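Local coordinates for protein profilin-2 (Mus musculus, PDB 2V8F) that binds proline-rich segments, such as the FH1 domain of the formin mDia1, and, as a profilin, also binds actin, at residues F40-I51 and N62-K70; G95-V103 and V113-L124. All coordinates share one frame; numbering follows the deposited sequence. Where two conformers were deposited one is given.

Contact 1: F40-I51 and N62-K70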
loop_
_atom_site.group_PDB
_atom_site.type_symbol
_atom_site.label_atom_id
_atom_site.label_comp_id
_atom_site.label_asym_id
_atom_site.label_seq_id
_atom_site.Cartn_x
_atom_site.Cartn_y
_atom_site.Cartn_z
ATOM N N PHE A 40 -14.447 -2.047 1.476
ATOM C CA PHE A 40 -14.534 -0.805 0.717
ATOM C C PHE A 40 -14.638 -1.039 -0.795
ATOM O O PHE A 40 -15.282 -0.291 -1.506
ATOM C CB PHE A 40 -13.373 0.121 0.996
ATOM C CG PHE A 40 -13.327 0.758 2.381
ATOM C CD1 PHE A 40 -14.399 0.876 3.219
ATOM C CD2 PHE A 40 -12.121 1.265 2.812
ATOM C CE1 PHE A 40 -14.300 1.466 4.477
ATOM C CE2 PHE A 40 -11.977 1.881 4.054
ATOM C CZ PHE A 40 -13.072 1.965 4.863
ATOM N N GLN A 41 -13.996 -2.099 -1.247
ATOM C CA GLN A 41 -14.039 -2.364 -2.676
ATOM C C GLN A 41 -15.443 -2.657 -3.143
ATOM O O GLN A 41 -15.693 -2.539 -4.364
ATOM C CB GLN A 41 -13.132 -3.587 -2.889
ATOM C CG GLN A 41 -12.968 -3.825 -4.359
ATOM C CD GLN A 41 -12.136 -4.988 -4.818
ATOM O OE1 GLN A 41 -12.032 -6.025 -4.165
ATOM N NE2 GLN A 41 -11.527 -4.794 -5.989
ATOM N N SER A 42 -16.371 -3.073 -2.269
ATOM C CA SER A 42 -17.746 -3.326 -2.665
ATOM C C SER A 42 -18.718 -2.242 -2.212
ATOM O O SER A 42 -19.923 -2.495 -2.269
ATOM C CB SER A 42 -18.232 -4.678 -2.121
ATOM O OG SER A 42 -17.580 -5.678 -2.876
ATOM N N ILE A 43 -18.238 -1.053 -1.886
ATOM C CA ILE A 43 -19.188 0.038 -1.655
ATOM C C ILE A 43 -20.007 0.251 -2.917
ATOM O O ILE A 43 -19.500 0.206 -4.037
ATOM C CB ILE A 43 -18.431 1.320 -1.279
ATOM C CG1 ILE A 43 -17.916 1.230 0.168
ATOM C CG2 ILE A 43 -19.216 2.629 -1.537
ATOM C CD1 ILE A 43 -16.847 2.264 0.511
ATOM N N THR A 44 -21.297 0.513 -2.762
ATOM C CA THR A 44 -22.252 0.710 -3.834
ATOM C C THR A 44 -22.715 2.149 -3.987
ATOM O O THR A 44 -22.634 2.916 -3.018
ATOM C CB THR A 44 -23.520 -0.158 -3.636
ATOM O OG1 THR A 44 -24.197 0.412 -2.500
ATOM C CG2 THR A 44 -23.127 -1.589 -3.372
ATOM N N PRO A 45 -23.226 2.506 -5.159
ATOM C CA PRO A 45 -23.804 3.853 -5.292
ATOM C C PRO A 45 -24.868 4.204 -4.257
ATOM O O PRO A 45 -24.835 5.339 -3.785
ATOM C CB PRO A 45 -24.355 3.815 -6.724
ATOM C CG PRO A 45 -23.397 2.870 -7.418
ATOM C CD PRO A 45 -23.221 1.743 -6.421
ATOM N N VAL A 46 -25.759 3.282 -3.904
ATOM C CA VAL A 46 -26.743 3.632 -2.886
ATOM C C VAL A 46 -26.081 3.821 -1.522
ATOM O O VAL A 46 -26.521 4.701 -0.761
ATOM C CB VAL A 46 -27.813 2.526 -2.869
ATOM C CG1 VAL A 46 -28.825 2.778 -1.755
ATOM C CG2 VAL A 46 -28.525 2.433 -4.203
ATOM N N GLU A 47 -25.021 3.078 -1.213
ATOM C CA GLU A 47 -24.315 3.372 0.013
ATOM C C GLU A 47 -23.618 4.713 0.013
ATOM O O GLU A 47 -23.601 5.406 1.026
ATOM C CB GLU A 47 -23.283 2.273 0.322
ATOM C CG GLU A 47 -23.914 0.966 0.692
ATOM C CD GLU A 47 -22.951 -0.187 0.821
ATOM O OE1 GLU A 47 -21.852 -0.079 0.215
ATOM O OE2 GLU A 47 -23.252 -1.218 1.489
ATOM N N ILE A 48 -23.057 5.111 -1.121
ATOM C CA ILE A 48 -22.504 6.451 -1.265
ATOM C C ILE A 48 -23.563 7.537 -1.057
ATOM O O ILE A 48 -23.334 8.526 -0.337
ATOM C CB ILE A 48 -21.813 6.602 -2.637
ATOM C CG1 ILE A 48 -20.623 5.628 -2.783
ATOM C CG2 ILE A 48 -21.349 8.017 -2.873
ATOM C CD1 ILE A 48 -20.224 5.381 -4.218
ATOM N N ASP A 49 -24.741 7.378 -1.673
ATOM C CA ASP A 49 -25.830 8.331 -1.516
ATOM C C ASP A 49 -26.153 8.485 -0.027
ATOM O O ASP A 49 -26.466 9.594 0.417
ATOM C CB ASP A 49 -27.063 7.842 -2.228
ATOM C CG ASP A 49 -27.114 7.999 -3.709
ATOM O OD1 ASP A 49 -26.375 8.879 -4.183
ATOM O OD2 ASP A 49 -27.907 7.250 -4.368
ATOM N N MET A 50 -26.124 7.396 0.745
ATOM C CA MET A 50 -26.447 7.502 2.180
ATOM C C MET A 50 -25.393 8.347 2.894
ATOM O O MET A 50 -25.709 9.159 3.751
ATOM C CB MET A 50 -26.593 6.123 2.760
ATOM C CG MET A 50 -26.922 6.085 4.235
ATOM S SD MET A 50 -28.490 6.900 4.604
ATOM C CE MET A 50 -29.608 5.857 3.640
ATOM N N ILE A 51 -24.130 8.128 2.557
ATOM C CA ILE A 51 -23.056 8.903 3.174
ATOM C C ILE A 51 -23.188 10.389 2.837
ATOM O O ILE A 51 -22.975 11.211 3.736
ATOM C CB ILE A 51 -21.681 8.339 2.714
ATOM C CG1 ILE A 51 -21.436 6.909 3.238
ATOM C CG2 ILE A 51 -20.547 9.287 3.052
ATOM C CD1 ILE A 51 -20.889 6.862 4.643
ATOM N N ASN A 62 -30.808 4.257 11.741
ATOM C CA ASN A 62 -30.941 3.059 10.922
ATOM C C ASN A 62 -29.578 2.429 10.625
ATOM O O ASN A 62 -29.504 1.332 10.065
ATOM C CB ASN A 62 -31.624 3.414 9.589
ATOM C CG ASN A 62 -33.065 3.872 9.628
ATOM O OD1 ASN A 62 -33.786 3.983 8.628
ATOM N ND2 ASN A 62 -33.631 4.205 10.772
ATOM N N GLY A 63 -28.501 3.112 11.004
ATOM C CA GLY A 63 -27.130 2.751 10.664
ATOM C C GLY A 63 -26.921 2.969 9.177
ATOM O O GLY A 63 -27.768 3.521 8.499
ATOM N N LEU A 64 -25.795 2.477 8.680
ATOM C CA LEU A 64 -25.581 2.430 7.250
ATOM C C LEU A 64 -24.720 1.217 6.946
ATOM O O LEU A 64 -24.133 0.620 7.858
ATOM C CB LEU A 64 -24.939 3.726 6.758
ATOM C CG LEU A 64 -23.648 4.231 7.365
ATOM C CD1 LEU A 64 -22.405 3.526 6.831
ATOM C CD2 LEU A 64 -23.467 5.712 7.043
ATOM N N THR A 65 -24.573 0.895 5.672
ATOM C CA THR A 65 -23.627 -0.189 5.327
ATOM C C THR A 65 -22.533 0.340 4.415
ATOM O O THR A 65 -22.716 1.319 3.692
ATOM C CB THR A 65 -24.303 -1.395 4.658
ATOM O OG1 THR A 65 -24.975 -0.907 3.468
ATOM C CG2 THR A 65 -25.293 -2.096 5.568
ATOM N N LEU A 66 -21.383 -0.319 4.436
ATOM C CA LEU A 66 -20.281 -0.085 3.519
ATOM C C LEU A 66 -19.932 -1.471 3.015
ATOM O O LEU A 66 -19.553 -2.351 3.786
ATOM C CB LEU A 66 -19.118 0.577 4.235
ATOM C CG LEU A 66 -19.390 2.012 4.723
ATOM C CD1 LEU A 66 -18.237 2.542 5.532
ATOM C CD2 LEU A 66 -19.713 2.928 3.550
ATOM N N GLY A 67 -20.041 -1.677 1.706
ATOM C CA GLY A 67 -19.736 -2.991 1.176
ATOM C C GLY A 67 -20.633 -4.020 1.834
ATOM O O GLY A 67 -20.194 -5.143 2.021
ATOM N N ALA A 68 -21.870 -3.676 2.156
ATOM C CA ALA A 68 -22.880 -4.494 2.803
ATOM C C ALA A 68 -22.566 -4.813 4.275
ATOM O O ALA A 68 -23.338 -5.520 4.931
ATOM C CB ALA A 68 -23.144 -5.786 2.011
ATOM N N LYS A 69 -21.444 -4.269 4.746
ATOM C CA LYS A 69 -21.134 -4.445 6.169
ATOM C C LYS A 69 -21.892 -3.419 7.016
ATOM O O LYS A 69 -21.774 -2.218 6.731
ATOM C CB LYS A 69 -19.635 -4.296 6.382
ATOM C CG LYS A 69 -19.138 -4.426 7.807
ATOM C CD LYS A 69 -19.550 -5.706 8.486
ATOM C CE LYS A 69 -19.472 -5.501 10.007
ATOM N NZ LYS A 69 -19.551 -6.807 10.722
ATOM N N LYS A 70 -22.646 -3.865 8.009
ATOM C CA LYS A 70 -23.349 -2.938 8.921
ATOM C C LYS A 70 -22.396 -2.131 9.770
ATOM O O LYS A 70 -21.450 -2.676 10.332
ATOM C CB LYS A 70 -24.299 -3.721 9.852
ATOM C CG LYS A 70 -25.442 -4.294 9.034
ATOM C CD LYS A 70 -26.289 -5.252 9.879
ATOM C CE LYS A 70 -27.478 -4.506 10.445
ATOM N NZ LYS A 70 -28.425 -5.484 11.051
HETATM O O HOH W 1 -23.892 3.872 3.428
#
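Glu47 of helix 45-52 reaches across to the beta turn that leads out of strand 64-66, in a polar contact with an apolar floor. It joins this helix, and the loop before it, to an edge strand of the profilin sheet. The carboxylate of Glu47 takes four hydrogen bonds, two on each oxygen. OE1 accepts from Gly67 N at 2.8 Å, on the syn side and 27° out of the carboxylate plane. Thr44 N meets OE1 from the opposite face of that plane. OE2 accepts Ala68 N with its syn lone pair, at 2.9 Å. Thr65 OG1 donates to OE2 from the anti side, and this bond is short at 2.6 Å. The chain of Glu47 is extended beyond CG (chi2 172°), which carries the carboxylate out to the type I' turn 66-69. Thr44 and Glu47 form a capping box at the start of the helix: Thr44 N donates to Glu47 OE1, and Glu47 N donates back to Thr44 OG1. A water donates to both Glu47 O and Thr65 O and ties the two backbones together. On the apolar side, Ile51 CD1 comes to 3.7 Å from Leu64 CD2, the two side chains crossing at about a right angle. Ile43 and Leu66 lie side by side and both touch Phe112. Gly67 sits close against the loop, its CA 3.5 Å from Ser42 O in a CA-H...O contact. Four donors on the buried carboxylate would favour its ionised form, and helix cap and turn together fix its position.

Contact 2: G95-V103 and V113-L124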
loop_
_atom_site.group_PDB
_atom_site.type_symbol
_atom_site.label_atom_id
_atom_site.label_comp_id
_atom_site.label_asym_id
_atom_site.label_seq_id
_atom_site.Cartn_x
_atom_site.Cartn_y
_atom_site.Cartn_z
ATOM N N GLY A 95 -18.944 -10.706 18.213
ATOM C CA GLY A 95 -18.404 -11.857 17.506
ATOM C C GLY A 95 -16.985 -11.621 17.071
ATOM O O GLY A 95 -16.063 -12.385 17.315
ATOM N N GLU A 96 -16.822 -10.499 16.413
ATOM C CA GLU A 96 -15.551 -10.073 15.910
ATOM C C GLU A 96 -15.372 -8.694 16.517
ATOM O O GLU A 96 -16.300 -8.112 16.972
ATOM C CB GLU A 96 -15.674 -9.951 14.412
ATOM C CG GLU A 96 -16.677 -8.880 14.032
ATOM C CD GLU A 96 -17.338 -9.037 12.656
ATOM O OE1 GLU A 96 -16.732 -9.574 11.717
ATOM O OE2 GLU A 96 -18.459 -8.550 12.503
ATOM N N PRO A 97 -14.151 -8.254 16.595
ATOM C CA PRO A 97 -13.803 -6.861 16.838
ATOM C C PRO A 97 -14.556 -5.900 15.944
ATOM O O PRO A 97 -15.061 -6.284 14.944
ATOM C CB PRO A 97 -12.333 -6.826 16.515
ATOM C CG PRO A 97 -12.156 -7.894 15.607
ATOM C CD PRO A 97 -13.189 -8.904 15.727
ATOM N N THR A 98 -14.631 -4.671 16.398
ATOM C CA THR A 98 -15.104 -3.540 15.628
ATOM C C THR A 98 -13.887 -2.800 15.063
ATOM O O THR A 98 -12.815 -2.933 15.656
ATOM C CB THR A 98 -15.974 -2.541 16.429
ATOM O OG1 THR A 98 -15.246 -1.978 17.512
ATOM C CG2 THR A 98 -17.196 -3.254 16.981
ATOM N N TYR A 99 -14.115 -2.098 13.955
ATOM C CA TYR A 99 -13.084 -1.306 13.343
ATOM C C TYR A 99 -13.632 0.097 13.103
ATOM O O TYR A 99 -14.778 0.226 12.707
ATOM C CB TYR A 99 -12.604 -1.861 11.997
ATOM C CG TYR A 99 -12.194 -3.308 12.213
ATOM C CD1 TYR A 99 -10.979 -3.598 12.807
ATOM C CD2 TYR A 99 -13.011 -4.360 11.844
ATOM C CE1 TYR A 99 -10.578 -4.905 13.022
ATOM C CE2 TYR A 99 -12.594 -5.655 12.067
ATOM C CZ TYR A 99 -11.388 -5.951 12.653
ATOM O OH TYR A 99 -10.996 -7.256 12.853
ATOM N N ASN A 100 -12.778 1.070 13.374
ATOM C CA ASN A 100 -13.148 2.462 13.147
ATOM C C ASN A 100 -12.865 2.822 11.691
ATOM O O ASN A 100 -11.893 2.404 11.056
ATOM C CB ASN A 100 -12.383 3.352 14.115
ATOM C CG ASN A 100 -12.710 3.026 15.536
ATOM O OD1 ASN A 100 -13.913 2.986 15.901
ATOM N ND2 ASN A 100 -11.676 2.796 16.355
ATOM N N VAL A 101 -13.765 3.659 11.160
ATOM C CA VAL A 101 -13.708 4.167 9.810
ATOM C C VAL A 101 -13.792 5.689 9.833
ATOM O O VAL A 101 -14.624 6.226 10.555
ATOM C CB VAL A 101 -14.869 3.557 9.005
ATOM C CG1 VAL A 101 -15.053 4.284 7.652
ATOM C CG2 VAL A 101 -14.690 2.084 8.784
ATOM N N ALA A 102 -12.978 6.379 9.043
ATOM C CA ALA A 102 -13.133 7.796 8.852
ATOM C C ALA A 102 -13.377 8.066 7.357
ATOM O O ALA A 102 -12.793 7.382 6.493
ATOM C CB ALA A 102 -11.948 8.588 9.339
ATOM N N VAL A 103 -14.199 9.040 7.044
ATOM C CA VAL A 103 -14.477 9.520 5.726
ATOM C C VAL A 103 -14.202 11.012 5.631
ATOM O O VAL A 103 -14.632 11.752 6.494
ATOM C CB VAL A 103 -15.967 9.259 5.380
ATOM C CG1 VAL A 103 -16.196 9.574 3.885
ATOM C CG2 VAL A 103 -16.467 7.871 5.748
ATOM N N VAL A 113 -10.902 5.482 5.159
ATOM C CA VAL A 113 -9.878 4.680 5.821
ATOM C C VAL A 113 -10.550 3.826 6.877
ATOM O O VAL A 113 -11.460 4.269 7.567
ATOM C CB VAL A 113 -8.730 5.551 6.396
ATOM C CG1 VAL A 113 -7.969 6.302 5.307
ATOM C CG2 VAL A 113 -9.290 6.510 7.421
ATOM N N MET A 114 -10.066 2.610 7.075
ATOM C CA MET A 114 -10.424 1.728 8.157
ATOM C C MET A 114 -9.197 1.369 8.975
ATOM O O MET A 114 -8.212 0.903 8.428
ATOM C CB MET A 114 -11.089 0.453 7.612
ATOM C CG MET A 114 -11.546 -0.457 8.745
ATOM S SD MET A 114 -12.162 -2.033 8.171
ATOM C CE MET A 114 -13.550 -1.601 7.152
ATOM N N GLY A 115 -9.297 1.591 10.300
ATOM C CA GLY A 115 -8.117 1.202 11.106
ATOM C C GLY A 115 -8.089 -0.298 11.286
ATOM O O GLY A 115 -9.070 -1.024 11.252
ATOM N N LYS A 116 -6.875 -0.758 11.576
ATOM C CA LYS A 116 -6.701 -2.111 12.104
ATOM C C LYS A 116 -7.372 -2.248 13.467
ATOM O O LYS A 116 -7.797 -1.279 14.118
ATOM C CB LYS A 116 -5.203 -2.408 12.180
ATOM C CG LYS A 116 -4.552 -2.520 10.793
ATOM C CD LYS A 116 -3.122 -2.947 10.889
ATOM C CE LYS A 116 -2.430 -3.043 9.568
ATOM N NZ LYS A 116 -0.976 -3.315 9.615
ATOM N N GLU A 117 -7.463 -3.499 13.898
ATOM C CA GLU A 117 -8.017 -3.744 15.221
ATOM C C GLU A 117 -7.244 -2.945 16.267
ATOM O O GLU A 117 -6.008 -2.938 16.297
ATOM C CB GLU A 117 -7.939 -5.236 15.550
ATOM C CG GLU A 117 -8.685 -5.661 16.801
ATOM C CD GLU A 117 -8.579 -7.138 17.116
ATOM O OE1 GLU A 117 -8.242 -7.941 16.218
ATOM O OE2 GLU A 117 -8.849 -7.482 18.298
ATOM N N GLY A 118 -8.020 -2.251 17.090
ATOM C CA GLY A 118 -7.501 -1.460 18.198
ATOM C C GLY A 118 -7.036 -0.081 17.834
ATOM O O GLY A 118 -6.646 0.722 18.694
ATOM N N VAL A 119 -7.077 0.290 16.572
ATOM C CA VAL A 119 -6.684 1.617 16.159
ATOM C C VAL A 119 -7.860 2.563 16.335
ATOM O O VAL A 119 -8.948 2.320 15.833
ATOM C CB VAL A 119 -6.205 1.589 14.669
ATOM C CG1 VAL A 119 -6.045 2.985 14.132
ATOM C CG2 VAL A 119 -4.928 0.768 14.577
ATOM N N HIS A 120 -7.655 3.620 17.100
ATOM C CA HIS A 120 -8.747 4.515 17.467
ATOM C C HIS A 120 -9.047 5.490 16.344
ATOM O O HIS A 120 -8.264 5.657 15.433
ATOM C CB HIS A 120 -8.411 5.217 18.791
ATOM C CG HIS A 120 -8.150 4.263 19.900
ATOM N ND1 HIS A 120 -9.039 3.266 20.188
ATOM C CD2 HIS A 120 -7.124 4.154 20.769
ATOM C CE1 HIS A 120 -8.568 2.575 21.204
ATOM N NE2 HIS A 120 -7.399 3.098 21.580
ATOM N N GLY A 121 -10.206 6.142 16.467
ATOM C CA GLY A 121 -10.677 7.002 15.410
ATOM C C GLY A 121 -10.123 8.383 15.237
ATOM O O GLY A 121 -10.366 8.974 14.165
ATOM N N GLY A 122 -9.435 8.951 16.219
ATOM C CA GLY A 122 -8.881 10.281 16.086
ATOM C C GLY A 122 -7.840 10.414 14.990
ATOM O O GLY A 122 -7.935 11.317 14.155
ATOM N N GLY A 123 -6.853 9.518 15.010
ATOM C CA GLY A 123 -5.780 9.464 14.033
ATOM C C GLY A 123 -6.327 9.200 12.635
ATOM O O GLY A 123 -5.888 9.744 11.627
ATOM N N LEU A 124 -7.330 8.332 12.587
ATOM C CA LEU A 124 -7.950 8.055 11.301
ATOM C C LEU A 124 -8.648 9.286 10.755
ATOM O O LEU A 124 -8.564 9.561 9.552
ATOM C CB LEU A 124 -8.932 6.933 11.450
ATOM C CG LEU A 124 -8.383 5.585 11.859
ATOM C CD1 LEU A 124 -9.519 4.595 12.109
ATOM C CD2 LEU A 124 -7.420 4.965 10.869
HETATM O O HOH W 2 -10.859 -0.600 17.050
HETATM O O HOH W 3 -10.018 0.454 14.142
#
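The Tyr99 ring turns an edge to the backbone after strand 109-114, with Glu117 N near the ring plane and 3.5 Å from Tyr99 CE1. Met114 approaches the same ring obliquely. Its SD lies 5.0 Å from the ring centroid in a Met-aromatic contact, and its CG touches Tyr99 CB. Met114 CG is anti to the backbone N (chi1 -177°), and this sends the chain past Val101 CG2 to Tyr99. Beyond Tyr99, the Pro97 ring crosses the Glu117 side chain at about a right angle, with Pro97 CB 3.8 Å from Glu117 CD. Asn100 turns its amide to the loop before the last helix. Its ND2 donates to Val119 O at 2.8 Å, with the acceptor close to the amide plane, while OD1 accepts from Arg89 NE. A water accepts from Asn100 N and donates to Lys116 O and Val119 O. Leu124 CD1 packs on Asn100 CB at 3.7 Å, and Leu124 CB meets Ala102 CB. Backbone bonds run both ways between Ala102 and Val113, and Gly115 N donates to Asn100 O. This is the open end of an antiparallel beta hairpin in the central profilin sheet, where strand 109-114 passes through a type II turn into the C-terminal helix.

In the fold
Both contacts belong to the one antiparallel sheet, at different places. Contact 1 covers its edge with a helix and loop. Contact 2 joins two neighbouring inner strands and the start of the C-terminal helix. Each is partly buried. Contact 1 buries a charged carboxylate beside Ile and Leu side chains, with Met50 exposed. Contact 2 runs from buried Val101, Ala102 and Val113 to exposed Glu117. In contact 1 one carboxylate gathers the donors, whereas in contact 2 main-chain bonds make three of the four direct hydrogen bonds. The two meet directly. Phe40 of contact 1 packs on Met114, Val113 and Val101 of contact 2, and Lys69 forms a 2.7 Å salt bridge from NZ to Glu96 OE2.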